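Long-range contacts in putative ABC transporter, periplasmic binding protein, amino acid (Neisseria gonorrhoeae, PDB 2YJP), which probably serves as the periplasmic receptor that captures L-cysteine and delivers it to an ABC transporter for uptake: residues A[62-67]-A[192-197]; A[104-109]-A[168-173]; A[172-177]-A[210-215]; A[196-201]-A[214-219]. The protein carries 1 engineered substitution. One frame throughout, in Å; residues are numbered along the deposited sequence.

Contact 1 of 4, residues A[62-67]-A[192-197]. With ZN (zinc ion), chain G; ZN (zinc ion), chain J; CYS (cysteine), chain D.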
loop_
_atom_site.group_PDB
_atom_site.type_symbol
_atom_site.label_atom_id
_atom_site.label_comp_id
_atom_site.label_asym_id
_atom_site.label_seq_id
_atom_site.Cartn_x
_atom_site.Cartn_y
_atom_site.Cartn_z
ATOM N N PHE A 62 -5.441 4.581 0.050
ATOM C CA PHE A 62 -4.547 5.730 0.202
ATOM C C PHE A 62 -4.941 6.944 -0.624
ATOM O O PHE A 62 -5.424 6.811 -1.761
ATOM C CB PHE A 62 -3.104 5.343 -0.124
ATOM C CG PHE A 62 -2.451 4.588 0.971
ATOM C CD1 PHE A 62 -2.220 5.210 2.206
ATOM C CD2 PHE A 62 -2.069 3.266 0.796
ATOM C CE1 PHE A 62 -1.631 4.540 3.244
ATOM C CE2 PHE A 62 -1.456 2.558 1.858
ATOM C CZ PHE A 62 -1.259 3.203 3.087
ATOM N N GLY A 63 -4.750 8.145 -0.040
ATOM C CA GLY A 63 -4.854 9.354 -0.783
ATOM C C GLY A 63 -3.540 9.882 -1.330
ATOM O O GLY A 63 -3.542 10.849 -2.139
ATOM N N ASP A 64 -2.407 9.336 -0.889
ATOM C CA ASP A 64 -1.122 9.981 -1.196
ATOM C C ASP A 64 -0.017 8.950 -1.404
ATOM O O ASP A 64 1.122 9.149 -1.038
ATOM C CB ASP A 64 -0.723 10.952 -0.086
ATOM C CG ASP A 64 -0.544 10.253 1.289
ATOM O OD1 ASP A 64 -0.909 9.052 1.442
ATOM O OD2 ASP A 64 -0.036 10.938 2.226
ATOM N N LYS A 65 -0.382 7.801 -1.969
ATOM C CA LYS A 65 0.597 6.784 -2.242
ATOM C C LYS A 65 0.600 6.420 -3.748
ATOM O O LYS A 65 0.454 5.242 -4.134
ATOM C CB LYS A 65 0.360 5.542 -1.355
ATOM C CG LYS A 65 1.599 4.649 -1.248
ATOM C CD LYS A 65 1.279 3.249 -0.644
ATOM C CE LYS A 65 2.519 2.437 -0.558
ATOM N NZ LYS A 65 2.395 1.053 -0.036
ATOM N N PRO A 66 0.790 7.424 -4.602
ATOM C CA PRO A 66 0.816 7.058 -6.008
ATOM C C PRO A 66 2.056 6.155 -6.251
ATOM O O PRO A 66 3.118 6.379 -5.670
ATOM C CB PRO A 66 0.987 8.402 -6.724
ATOM C CG PRO A 66 1.764 9.264 -5.733
ATOM C CD PRO A 66 1.329 8.773 -4.343
ATOM N N PRO A 67 1.941 5.166 -7.139
ATOM C CA PRO A 67 0.840 4.886 -8.041
ATOM C C PRO A 67 -0.180 3.881 -7.553
ATOM O O PRO A 67 -0.937 3.345 -8.393
ATOM C CB PRO A 67 1.549 4.258 -9.232
ATOM C CG PRO A 67 2.722 3.472 -8.557
ATOM C CD PRO A 67 3.148 4.364 -7.434
ATOM N N ASP A 192 2.293 10.804 10.199
ATOM C CA ASP A 192 1.015 10.100 9.840
ATOM C C ASP A 192 0.836 9.831 8.330
ATOM O O ASP A 192 0.416 8.762 7.943
ATOM C CB ASP A 192 -0.189 10.899 10.342
ATOM C CG ASP A 192 -0.364 10.834 11.880
ATOM O OD1 ASP A 192 0.484 10.208 12.507
ATOM O OD2 ASP A 192 -1.366 11.365 12.482
ATOM N N GLN A 193 1.191 10.808 7.489
ATOM C CA GLN A 193 0.897 10.817 6.084
ATOM C C GLN A 193 2.147 10.671 5.210
ATOM O O GLN A 193 3.239 11.173 5.615
ATOM C CB GLN A 193 0.271 12.164 5.753
ATOM C CG GLN A 193 -0.922 12.469 6.587
ATOM C CD GLN A 193 -1.634 13.769 6.110
ATOM O OE1 GLN A 193 -1.889 13.938 4.919
ATOM N NE2 GLN A 193 -1.939 14.673 7.042
ATOM N N ASN A 194 1.999 10.100 4.007
ATOM C CA ASN A 194 3.152 9.983 3.125
ATOM C C ASN A 194 3.714 11.328 2.703
ATOM O O ASN A 194 4.901 11.480 2.689
ATOM C CB ASN A 194 2.911 9.066 1.886
ATOM C CG ASN A 194 2.766 7.578 2.294
ATOM O OD1 ASN A 194 3.686 7.023 2.900
ATOM N ND2 ASN A 194 1.575 6.966 2.039
ATOM N N THR A 195 2.858 12.256 2.297
ATOM C CA THR A 195 3.272 13.581 1.856
ATOM C C THR A 195 4.124 14.265 2.915
ATOM O O THR A 195 5.189 14.751 2.603
ATOM C CB THR A 195 2.050 14.449 1.516
ATOM O OG1 THR A 195 1.339 13.809 0.446
ATOM C CG2 THR A 195 2.509 15.864 1.006
ATOM N N GLU A 196 3.688 14.252 4.171
ATOM C CA GLU A 196 4.525 14.789 5.259
ATOM C C GLU A 196 5.875 14.097 5.315
ATOM O O GLU A 196 6.915 14.775 5.450
ATOM C CB GLU A 196 3.902 14.632 6.642
ATOM C CG GLU A 196 2.685 15.438 6.948
ATOM C CD GLU A 196 2.065 14.965 8.298
ATOM O OE1 GLU A 196 1.880 13.699 8.529
ATOM O OE2 GLU A 196 1.755 15.869 9.133
ATOM N N THR A 197 5.864 12.772 5.220
ATOM C CA THR A 197 7.095 11.998 5.393
ATOM C C THR A 197 8.143 12.327 4.298
ATOM O O THR A 197 9.317 12.585 4.581
ATOM C CB THR A 197 6.791 10.496 5.410
ATOM O OG1 THR A 197 5.768 10.242 6.383
ATOM C CG2 THR A 197 8.054 9.696 5.788
HETATM ZN ZN ZN G . -3.059 11.409 11.424
HETATM ZN ZN ZN J . 1.162 15.532 10.950
HETATM N N CYS D . 2.375 -1.850 2.207
HETATM C CA CYS D . 3.038 -1.338 3.428
HETATM C C CYS D . 2.152 -1.595 4.648
HETATM O O CYS D . 1.062 -2.228 4.500
HETATM C CB CYS D . 3.314 0.157 3.339
HETATM S SG CYS D . 1.861 1.174 3.023
HETATM O OXT CYS D . 2.534 -1.193 5.750
HETATM O O HOH W 1 -1.193 8.782 4.046
HETATM O O HOH W 2 -1.858 12.758 2.683
HETATM O O HOH W 3 2.039 13.413 11.756
HETATM O O HOH W 4 2.292 17.444 12.025
#
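D64 OD2 receives two backbone amides from the first turn of helix 194-202. T195 N donates to D64 OD2 at 3.2 Å, nearly straight (163°) and from above the carboxylate plane; the bond from N194 N to the same oxygen is shorter but bent, hence weak. A water held by Q193 OE1 adds a third, weak bond to D64 OD2. This is an acidic side chain docked on the N-terminus of a helix, where the N-H groups of the first turn and the helix dipole would probably favour a negative charge. In the two-lobed periplasmic binding protein fold it joins the two walls of the cleft. CG of D64 stands between the backbone N and the carbonyl carbon (chi1 61°), which brings the carboxylate over the helix end. D64 OD1 takes N194 ND2 at 3.3 Å, again from above its plane, the amide being turned 48° from the carboxylate. N194 OD1 is spoken for by H211, which fixes the flip of the amide. N194 ND2 also lies obliquely near the F62 ring, 4.2 Å from F62 CD1, and touches K65 CB. K65 then runs fully extended into the cysteine pocket, where NZ meets D212 in a salt bridge and N124 in a hydrogen bond. At the helix start, E196 OE1 accepts from Q193 N, while E196 OE2 binds one zinc ion. D192 OD2 reaches a second zinc, shared with E105, at 2.0 Å. At the tip of the extended lysine chain, K65 NZ comes within 3.1 Å of the ligand sulfur, SG.

Contact 2 of 4, residues A[104-109]-A[168-173]; sequences TEAANR and LVNKGT. With ZN (zinc ion), chain G; CYS (cysteine), chain D.
A106 sets its methyl group into the turn that ends strand 166-170: CB lies 3.4 Å from K171 O, close to N170 OD1, and 3.7 Å from T173 CG2. Its neighbour A107 rides over the outside of the same turn, its CB against the aliphatic root of K171, and its CA approaches G172 CA to 4.2 Å. The turn, N170 to T173, is type II, and G172 occupies the position with positive phi (85°). Two waters bridge the segments: one accepts from A106 N at 2.7 Å and donates to the side-chain oxygen N170 OD1, the other links A107 N to K171 O. The amide of N170 is oriented by F191, whose carbonyl takes ND2, which turns OD1 to the water. A106 has a second duty through its carbonyl. R109 NE donates to A106 O at 3.0 Å, in the carbonyl plane on a lone pair, and the arginine chain is bent at chi3 (-68°) to turn its guanidinium back over the loop. R109 NH2 meets the ligand OXT at 3.0 Å in a fairly straight bond (160°), with G172 O also near the guanidinium plane, at its edge. NH1 makes a weak bond to the ligand's other carboxylate oxygen, O, and a firmer one to A123. On the outer side, E105 binds a zinc ion through both carboxylate oxygens, shared with D192. R109, with R131 beside it, brings arginine to the bound cysteine at the cleft between the lobes, as in other amino-acid receptors of solute-binding protein family 3.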
loop_
_atom_site.group_PDB
_atom_site.type_symbol
_atom_site.label_atom_id
_atom_site.label_comp_id
_atom_site.label_asym_id
_atom_site.label_seq_id
_atom_site.Cartn_x
_atom_site.Cartn_y
_atom_site.Cartn_z
ATOM N N THR A 104 -7.466 6.617 3.974
ATOM C CA THR A 104 -7.026 6.015 5.210
ATOM C C THR A 104 -5.533 6.222 5.413
ATOM O O THR A 104 -4.790 5.794 4.551
ATOM C CB THR A 104 -7.289 4.472 5.140
ATOM O OG1 THR A 104 -8.646 4.235 4.759
ATOM C CG2 THR A 104 -7.108 3.817 6.496
ATOM N N GLU A 105 -5.086 6.837 6.514
ATOM C CA GLU A 105 -3.645 6.724 6.951
ATOM C C GLU A 105 -3.181 5.269 7.162
ATOM O O GLU A 105 -3.996 4.383 7.527
ATOM C CB GLU A 105 -3.402 7.447 8.265
ATOM C CG GLU A 105 -3.874 8.918 8.237
ATOM C CD GLU A 105 -3.598 9.699 9.520
ATOM O OE1 GLU A 105 -3.353 9.087 10.576
ATOM O OE2 GLU A 105 -3.613 10.957 9.476
ATOM N N ALA A 106 -1.877 5.021 7.000
ATOM C CA ALA A 106 -1.338 3.658 7.226
ATOM C C ALA A 106 -1.743 3.154 8.584
ATOM O O ALA A 106 -2.225 2.028 8.672
ATOM C CB ALA A 106 0.189 3.593 7.080
ATOM N N ALA A 107 -1.570 3.987 9.616
ATOM C CA ALA A 107 -1.860 3.589 10.991
ATOM C C ALA A 107 -3.346 3.324 11.302
ATOM O O ALA A 107 -3.639 2.787 12.343
ATOM C CB ALA A 107 -1.291 4.620 12.003
ATOM N N ASN A 108 -4.265 3.686 10.412
ATOM C CA ASN A 108 -5.706 3.596 10.735
ATOM C C ASN A 108 -6.374 2.422 10.061
ATOM O O ASN A 108 -7.576 2.167 10.295
ATOM C CB ASN A 108 -6.464 4.862 10.278
ATOM C CG ASN A 108 -6.254 6.035 11.221
ATOM O OD1 ASN A 108 -5.783 5.857 12.328
ATOM N ND2 ASN A 108 -6.564 7.229 10.765
ATOM N N ARG A 109 -5.610 1.725 9.212
ATOM C CA ARG A 109 -6.190 0.672 8.384
ATOM C C ARG A 109 -6.897 -0.403 9.201
ATOM O O ARG A 109 -8.011 -0.737 8.876
ATOM C CB ARG A 109 -5.176 0.046 7.445
ATOM C CG ARG A 109 -4.750 1.003 6.321
ATOM C CD ARG A 109 -3.634 0.372 5.496
ATOM N NE ARG A 109 -2.422 0.273 6.301
ATOM C CZ ARG A 109 -1.237 0.018 5.784
ATOM N NH1 ARG A 109 -1.155 -0.173 4.490
ATOM N NH2 ARG A 109 -0.166 -0.037 6.553
ATOM N N LEU A 168 13.452 8.583 8.542
ATOM C CA LEU A 168 12.024 8.908 8.399
ATOM C C LEU A 168 11.180 7.677 8.007
ATOM O O LEU A 168 11.580 6.869 7.143
ATOM C CB LEU A 168 11.837 9.975 7.330
ATOM C CG LEU A 168 12.574 11.267 7.685
ATOM C CD1 LEU A 168 12.673 12.246 6.537
ATOM C CD2 LEU A 168 11.853 11.915 8.827
ATOM N N VAL A 169 10.039 7.507 8.666
ATOM C CA VAL A 169 9.112 6.498 8.242
ATOM C C VAL A 169 7.684 7.062 8.359
ATOM O O VAL A 169 7.401 7.937 9.233
ATOM C CB VAL A 169 9.179 5.188 9.129
ATOM C CG1 VAL A 169 10.460 4.419 8.893
ATOM C CG2 VAL A 169 8.944 5.490 10.659
ATOM N N ASN A 170 6.796 6.522 7.511
ATOM C CA ASN A 170 5.370 6.778 7.620
ATOM C C ASN A 170 4.883 5.925 8.790
ATOM O O ASN A 170 5.126 4.704 8.802
ATOM C CB ASN A 170 4.693 6.483 6.291
ATOM C CG ASN A 170 3.163 6.622 6.312
ATOM O OD1 ASN A 170 2.508 5.930 5.709
ATOM N ND2 ASN A 170 2.650 7.562 6.920
ATOM N N LYS A 171 4.290 6.572 9.804
ATOM C CA LYS A 171 3.818 5.863 10.947
ATOM C C LYS A 171 2.868 4.691 10.555
ATOM O O LYS A 171 1.959 4.879 9.737
ATOM C CB LYS A 171 3.149 6.844 11.964
ATOM C CG LYS A 171 2.566 6.132 13.199
ATOM C CD LYS A 171 2.179 7.104 14.361
ATOM C CE LYS A 171 1.222 6.418 15.360
ATOM N NZ LYS A 171 0.491 7.420 16.276
ATOM N N GLY A 172 3.082 3.528 11.174
ATOM C CA GLY A 172 2.161 2.391 11.103
ATOM C C GLY A 172 2.414 1.528 9.842
ATOM O O GLY A 172 1.577 0.738 9.469
ATOM N N THR A 173 3.538 1.774 9.150
ATOM C CA THR A 173 3.894 0.975 8.011
ATOM C C THR A 173 4.784 -0.210 8.410
ATOM O O THR A 173 5.294 -0.301 9.537
ATOM C CB THR A 173 4.636 1.806 6.908
ATOM O OG1 THR A 173 5.817 2.418 7.436
ATOM C CG2 THR A 173 3.709 2.873 6.274
HETATM ZN ZN ZN G . -3.059 11.409 11.424
HETATM N N CYS D . 2.375 -1.850 2.207
HETATM C CA CYS D . 3.038 -1.338 3.428
HETATM C C CYS D . 2.152 -1.595 4.648
HETATM O O CYS D . 1.062 -2.228 4.500
HETATM C CB CYS D . 3.314 0.157 3.339
HETATM S SG CYS D . 1.861 1.174 3.023
HETATM O OXT CYS D . 2.534 -1.193 5.750
HETATM O O HOH W 5 -0.299 6.721 5.694
HETATM O O HOH W 6 -0.105 6.493 9.240
#

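Contact 3 of 4, residues A[172-177]-A[210-215]. With CYS (cysteine), chain D.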
loop_
_atom_site.group_PDB
_atom_site.type_symbol
_atom_site.label_atom_id
_atom_site.label_comp_id
_atom_site.label_asym_id
_atom_site.label_seq_id
_atom_site.Cartn_x
_atom_site.Cartn_y
_atom_site.Cartn_z
ATOM N N GLY A 172 3.082 3.528 11.174
ATOM C CA GLY A 172 2.161 2.391 11.103
ATOM C C GLY A 172 2.414 1.528 9.842
ATOM O O GLY A 172 1.577 0.738 9.469
ATOM N N THR A 173 3.538 1.774 9.150
ATOM C CA THR A 173 3.894 0.975 8.011
ATOM C C THR A 173 4.784 -0.210 8.410
ATOM O O THR A 173 5.294 -0.301 9.537
ATOM C CB THR A 173 4.636 1.806 6.908
ATOM O OG1 THR A 173 5.817 2.418 7.436
ATOM C CG2 THR A 173 3.709 2.873 6.274
ATOM N N THR A 174 4.971 -1.126 7.466
ATOM C CA THR A 174 5.895 -2.253 7.678
ATOM C C THR A 174 7.311 -1.717 7.835
ATOM O O THR A 174 8.061 -2.271 8.623
ATOM C CB THR A 174 5.862 -3.250 6.544
ATOM O OG1 THR A 174 5.864 -2.517 5.319
ATOM C CG2 THR A 174 4.565 -4.185 6.628
ATOM N N ALA A 175 7.668 -0.605 7.171
ATOM C CA ALA A 175 9.027 -0.053 7.441
ATOM C C ALA A 175 9.196 0.395 8.891
ATOM O O ALA A 175 10.247 0.135 9.493
ATOM C CB ALA A 175 9.416 1.042 6.491
ATOM N N ASP A 176 8.172 1.090 9.420
ATOM C CA ASP A 176 8.119 1.481 10.836
ATOM C C ASP A 176 8.268 0.233 11.703
ATOM O O ASP A 176 9.107 0.201 12.602
ATOM C CB ASP A 176 6.752 2.168 11.085
ATOM C CG ASP A 176 6.553 2.630 12.509
ATOM O OD1 ASP A 176 7.476 2.535 13.373
ATOM O OD2 ASP A 176 5.419 3.091 12.761
ATOM N N ALA A 177 7.482 -0.814 11.423
ATOM C CA ALA A 177 7.535 -2.027 12.265
ATOM C C ALA A 177 8.910 -2.768 12.157
ATOM O O ALA A 177 9.510 -3.199 13.141
ATOM C CB ALA A 177 6.406 -2.985 11.910
ATOM N N ALA A 210 12.635 5.161 4.875
ATOM C CA ALA A 210 12.380 3.772 4.551
ATOM C C ALA A 210 10.889 3.534 4.285
ATOM O O ALA A 210 10.036 4.104 4.982
ATOM C CB ALA A 210 12.863 2.891 5.685
ATOM N N HIS A 211 10.604 2.681 3.302
ATOM C CA HIS A 211 9.216 2.385 2.859
ATOM C C HIS A 211 9.248 1.215 1.864
ATOM O O HIS A 211 10.330 0.675 1.567
ATOM C CB HIS A 211 8.618 3.619 2.118
ATOM C CG HIS A 211 7.167 3.856 2.402
ATOM N ND1 HIS A 211 6.224 2.851 2.348
ATOM C CD2 HIS A 211 6.498 4.984 2.734
ATOM C CE1 HIS A 211 5.035 3.349 2.634
ATOM N NE2 HIS A 211 5.174 4.642 2.869
ATOM N N ASP A 212 8.074 0.862 1.317
ATOM C CA ASP A 212 7.945 -0.141 0.266
ATOM C C ASP A 212 8.880 0.289 -0.855
ATOM O O ASP A 212 8.834 1.440 -1.273
ATOM C CB ASP A 212 6.464 -0.212 -0.268
ATOM C CG ASP A 212 5.511 -0.919 0.700
ATOM O OD1 ASP A 212 6.006 -1.442 1.731
ATOM O OD2 ASP A 212 4.234 -0.967 0.441
ATOM N N ASN A 213 9.692 -0.612 -1.396
ATOM C CA ASN A 213 10.637 -0.161 -2.445
ATOM C C ASN A 213 9.966 0.352 -3.721
ATOM O O ASN A 213 10.445 1.333 -4.330
ATOM C CB ASN A 213 11.759 -1.177 -2.763
ATOM C CG ASN A 213 11.237 -2.584 -3.199
ATOM O OD1 ASN A 213 10.075 -2.777 -3.616
ATOM N ND2 ASN A 213 12.151 -3.572 -3.122
ATOM N N ALA A 214 8.869 -0.293 -4.106
ATOM C CA ALA A 214 8.117 0.128 -5.260
ATOM C C ALA A 214 7.642 1.575 -5.092
ATOM O O ALA A 214 7.660 2.337 -6.020
ATOM C CB ALA A 214 6.882 -0.833 -5.474
ATOM N N LEU A 215 7.166 1.946 -3.920
ATOM C CA LEU A 215 6.844 3.336 -3.706
ATOM C C LEU A 215 8.107 4.183 -3.921
ATOM O O LEU A 215 8.074 5.199 -4.613
ATOM C CB LEU A 215 6.292 3.573 -2.285
ATOM C CG LEU A 215 6.021 5.036 -1.949
ATOM C CD1 LEU A 215 4.977 5.645 -2.931
ATOM C CD2 LEU A 215 5.547 5.146 -0.517
HETATM N N CYS D . 2.375 -1.850 2.207
HETATM C CA CYS D . 3.038 -1.338 3.428
HETATM C C CYS D . 2.152 -1.595 4.648
HETATM O O CYS D . 1.062 -2.228 4.500
HETATM C CB CYS D . 3.314 0.157 3.339
HETATM S SG CYS D . 1.861 1.174 3.023
HETATM O OXT CYS D . 2.534 -1.193 5.750
HETATM O O HOH W 7 7.543 4.066 5.953
HETATM O O HOH W 8 5.622 -3.984 2.923
HETATM O O HOH W 9 6.540 0.328 4.313
#
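T174 and D212 face each other beside the bound cysteine, with T174 OG1 and D212 OD1 3.7 Å apart and joined by a water that bonds to both. T174 opens helix 174-182 after strand 166-170, and D212 ends strand 208-212 at the N-cap of helix 213-222, so the ligand sits where two strand-to-helix junctions of one alpha/beta lobe meet, as is usual in periplasmic binding proteins. From the first junction T174 N donates to the ligand OXT at 3.0 Å; from the second, D212 OD2 takes the ligand's ammonium N at 2.7 Å, an oxygen it shares with K65 in a salt bridge. A second water runs from A175 N to D212 OD1. H211 presents its ring edge to the ligand, with CE1 3.7 Å from the cysteine CB, and its side chain crosses that of T173 at about a right angle. Several groups fix that ring. D212 N donates to H211 ND1 at 2.9 Å, almost in the ring plane, while NE2 bonds to N194, so NE2 probably carries the proton. L215 CD2 sits over the centre of one face, and a water bridging T173 OG1 and A210 O lies over the other, toward its rim. Behind this shell the helix packs on the strand through small groups: A175 CB rests 3.5 Å from A210 O and touches A210 CB. Farther out, D176 swings its carboxylate back (chi1 -180°) to brace the turn before the helix. There G172 N donates to D176 OD2 at 2.9 Å, in an almost linear bond (175°) that uses the anti lone pair.

Contact 4 of 4, residues A[196-201]-A[214-219]; sequences ETFDAL and ALLWAW. With ZN (zinc ion), chain J.
Aromatic contact dominates, with F198 lying against the indole of W219. The phenyl ring and the five-membered ring have centroids 4.1 Å apart and planes inclined by 34°, an oblique meeting. The two side chains run antiparallel alongside each other, so that F198 CD1 stands over the indole, 3.3 Å from W219 CE2; in return W219 CD1 lies over the rim of one phenyl face. W219 reaches this place because its chi1 of -175° turns CG away from its own N, and F226 meets its ring as well. Aliphatic contacts complete the junction. L215 CD2 and L216 CD2 both press on the edge of the phenyl ring, the former 3.8 Å from F198 CZ, while L201 CD2 touches W219 CH2 at the same distance. Long side chains make up the separation, the segment axes passing 13.2 Å apart at 56°. Helix 194-202 belongs to a beta-alpha-beta crossover between the parallel strands 187-191 and 208-212, and helix 213-222 follows directly; F198 and L216 both rest on L209 of strand 208-212. Metal chemistry stays on the outer side of helix 194-202, where D199 belongs to a zinc site seen crystallographically in this protein, though no zinc is bound to it in this chain.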
loop_
_atom_site.group_PDB
_atom_site.type_symbol
_atom_site.label_atom_id
_atom_site.label_comp_id
_atom_site.label_asym_id
_atom_site.label_seq_id
_atom_site.Cartn_x
_atom_site.Cartn_y
_atom_site.Cartn_z
ATOM N N GLU A 196 3.688 14.252 4.171
ATOM C CA GLU A 196 4.525 14.789 5.259
ATOM C C GLU A 196 5.875 14.097 5.315
ATOM O O GLU A 196 6.915 14.775 5.450
ATOM C CB GLU A 196 3.902 14.632 6.642
ATOM C CG GLU A 196 2.685 15.438 6.948
ATOM C CD GLU A 196 2.065 14.965 8.298
ATOM O OE1 GLU A 196 1.880 13.699 8.529
ATOM O OE2 GLU A 196 1.755 15.869 9.133
ATOM N N THR A 197 5.864 12.772 5.220
ATOM C CA THR A 197 7.095 11.998 5.393
ATOM C C THR A 197 8.143 12.327 4.298
ATOM O O THR A 197 9.317 12.585 4.581
ATOM C CB THR A 197 6.791 10.496 5.410
ATOM O OG1 THR A 197 5.768 10.242 6.383
ATOM C CG2 THR A 197 8.054 9.696 5.788
ATOM N N PHE A 198 7.700 12.370 3.062
ATOM C CA PHE A 198 8.601 12.685 1.993
ATOM C C PHE A 198 8.993 14.190 2.016
ATOM O O PHE A 198 10.132 14.509 1.727
ATOM C CB PHE A 198 8.020 12.281 0.662
ATOM C CG PHE A 198 8.013 10.831 0.438
ATOM C CD1 PHE A 198 9.146 10.172 -0.091
ATOM C CD2 PHE A 198 6.877 10.068 0.747
ATOM C CE1 PHE A 198 9.147 8.815 -0.308
ATOM C CE2 PHE A 198 6.877 8.677 0.505
ATOM C CZ PHE A 198 7.996 8.056 -0.046
ATOM N N ASP A 199 8.055 15.081 2.361
ATOM C CA ASP A 199 8.395 16.476 2.590
ATOM C C ASP A 199 9.468 16.582 3.681
ATOM O O ASP A 199 10.365 17.389 3.573
ATOM C CB ASP A 199 7.192 17.376 2.985
ATOM C CG ASP A 199 6.238 17.696 1.808
ATOM O OD1 ASP A 199 6.639 17.576 0.609
ATOM O OD2 ASP A 199 5.057 18.093 2.079
ATOM N N ALA A 200 9.385 15.799 4.743
ATOM C CA ALA A 200 10.405 15.964 5.765
ATOM C C ALA A 200 11.768 15.537 5.232
ATOM O O ALA A 200 12.808 15.996 5.715
ATOM C CB ALA A 200 10.054 15.187 7.005
ATOM N N LEU A 201 11.767 14.675 4.218
ATOM C CA LEU A 201 13.030 14.179 3.681
ATOM C C LEU A 201 13.625 15.257 2.795
ATOM O O LEU A 201 14.825 15.629 2.943
ATOM C CB LEU A 201 12.853 12.826 2.972
ATOM C CG LEU A 201 14.129 12.336 2.260
ATOM C CD1 LEU A 201 15.144 11.804 3.259
ATOM C CD2 LEU A 201 13.778 11.325 1.191
ATOM N N ALA A 214 8.869 -0.293 -4.106
ATOM C CA ALA A 214 8.117 0.128 -5.260
ATOM C C ALA A 214 7.642 1.575 -5.092
ATOM O O ALA A 214 7.660 2.337 -6.020
ATOM C CB ALA A 214 6.882 -0.833 -5.474
ATOM N N LEU A 215 7.166 1.946 -3.920
ATOM C CA LEU A 215 6.844 3.336 -3.706
ATOM C C LEU A 215 8.107 4.183 -3.921
ATOM O O LEU A 215 8.074 5.199 -4.613
ATOM C CB LEU A 215 6.292 3.573 -2.285
ATOM C CG LEU A 215 6.021 5.036 -1.949
ATOM C CD1 LEU A 215 4.977 5.645 -2.931
ATOM C CD2 LEU A 215 5.547 5.146 -0.517
ATOM N N LEU A 216 9.216 3.768 -3.309
ATOM C CA LEU A 216 10.443 4.597 -3.349
ATOM C C LEU A 216 10.995 4.754 -4.772
ATOM O O LEU A 216 11.454 5.833 -5.148
ATOM C CB LEU A 216 11.520 3.997 -2.450
ATOM C CG LEU A 216 11.243 3.865 -0.944
ATOM C CD1 LEU A 216 12.562 3.433 -0.235
ATOM C CD2 LEU A 216 10.697 5.161 -0.357
ATOM N N TRP A 217 10.924 3.683 -5.579
ATOM C CA TRP A 217 11.302 3.809 -6.978
ATOM C C TRP A 217 10.400 4.848 -7.700
ATOM O O TRP A 217 10.893 5.624 -8.511
ATOM C CB TRP A 217 11.263 2.469 -7.714
ATOM C CG TRP A 217 12.231 1.401 -7.135
ATOM C CD1 TRP A 217 13.512 1.601 -6.646
ATOM C CD2 TRP A 217 12.012 -0.024 -7.082
ATOM N NE1 TRP A 217 14.074 0.402 -6.265
ATOM C CE2 TRP A 217 13.180 -0.609 -6.495
ATOM C CE3 TRP A 217 10.944 -0.846 -7.419
ATOM C CZ2 TRP A 217 13.306 -2.013 -6.269
ATOM C CZ3 TRP A 217 11.069 -2.253 -7.186
ATOM C CH2 TRP A 217 12.242 -2.810 -6.616
ATOM N N ALA A 218 9.112 4.859 -7.378
ATOM C CA ALA A 218 8.149 5.721 -8.114
ATOM C C ALA A 218 8.351 7.175 -7.704
ATOM O O ALA A 218 8.288 8.108 -8.544
ATOM C CB ALA A 218 6.701 5.296 -7.828
ATOM N N TRP A 219 8.606 7.358 -6.405
ATOM C CA TRP A 219 8.880 8.674 -5.891
ATOM C C TRP A 219 10.226 9.229 -6.432
ATOM O O TRP A 219 10.291 10.378 -6.839
ATOM C CB TRP A 219 8.841 8.657 -4.369
ATOM C CG TRP A 219 9.010 10.021 -3.787
ATOM C CD1 TRP A 219 8.049 10.969 -3.648
ATOM C CD2 TRP A 219 10.224 10.597 -3.303
ATOM N NE1 TRP A 219 8.584 12.108 -3.057
ATOM C CE2 TRP A 219 9.922 11.899 -2.841
ATOM C CE3 TRP A 219 11.531 10.119 -3.156
ATOM C CZ2 TRP A 219 10.908 12.766 -2.289
ATOM C CZ3 TRP A 219 12.497 10.959 -2.549
ATOM C CH2 TRP A 219 12.175 12.276 -2.158
HETATM ZN ZN ZN J . 1.162 15.532 10.950
HETATM O O HOH W 3 2.039 13.413 11.756
HETATM O O HOH W 4 2.292 17.444 12.025
#

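Overall arrangement
Contacts 3 and 4 are buried, whereas contacts 1 and 2 are only partly so and each has a zinc-bound rim and an end at the cysteine. Contacts 1 and 2 span the cleft between the lobes, the first by direct bonds to a helix end, the second mostly through water and small-residue packing; one zinc ion, bound by E105 and D192, ties them together. Contact 3 stays within one lobe and is polar around the ligand, while contact 4, hydrophobic and aromatic, lies behind it. Helix 194-202 serves contacts 1 and 4, helix 213-222 serves contacts 3 and 4, and neighbouring strands 166-170 and 208-212 connect contacts 2 and 3.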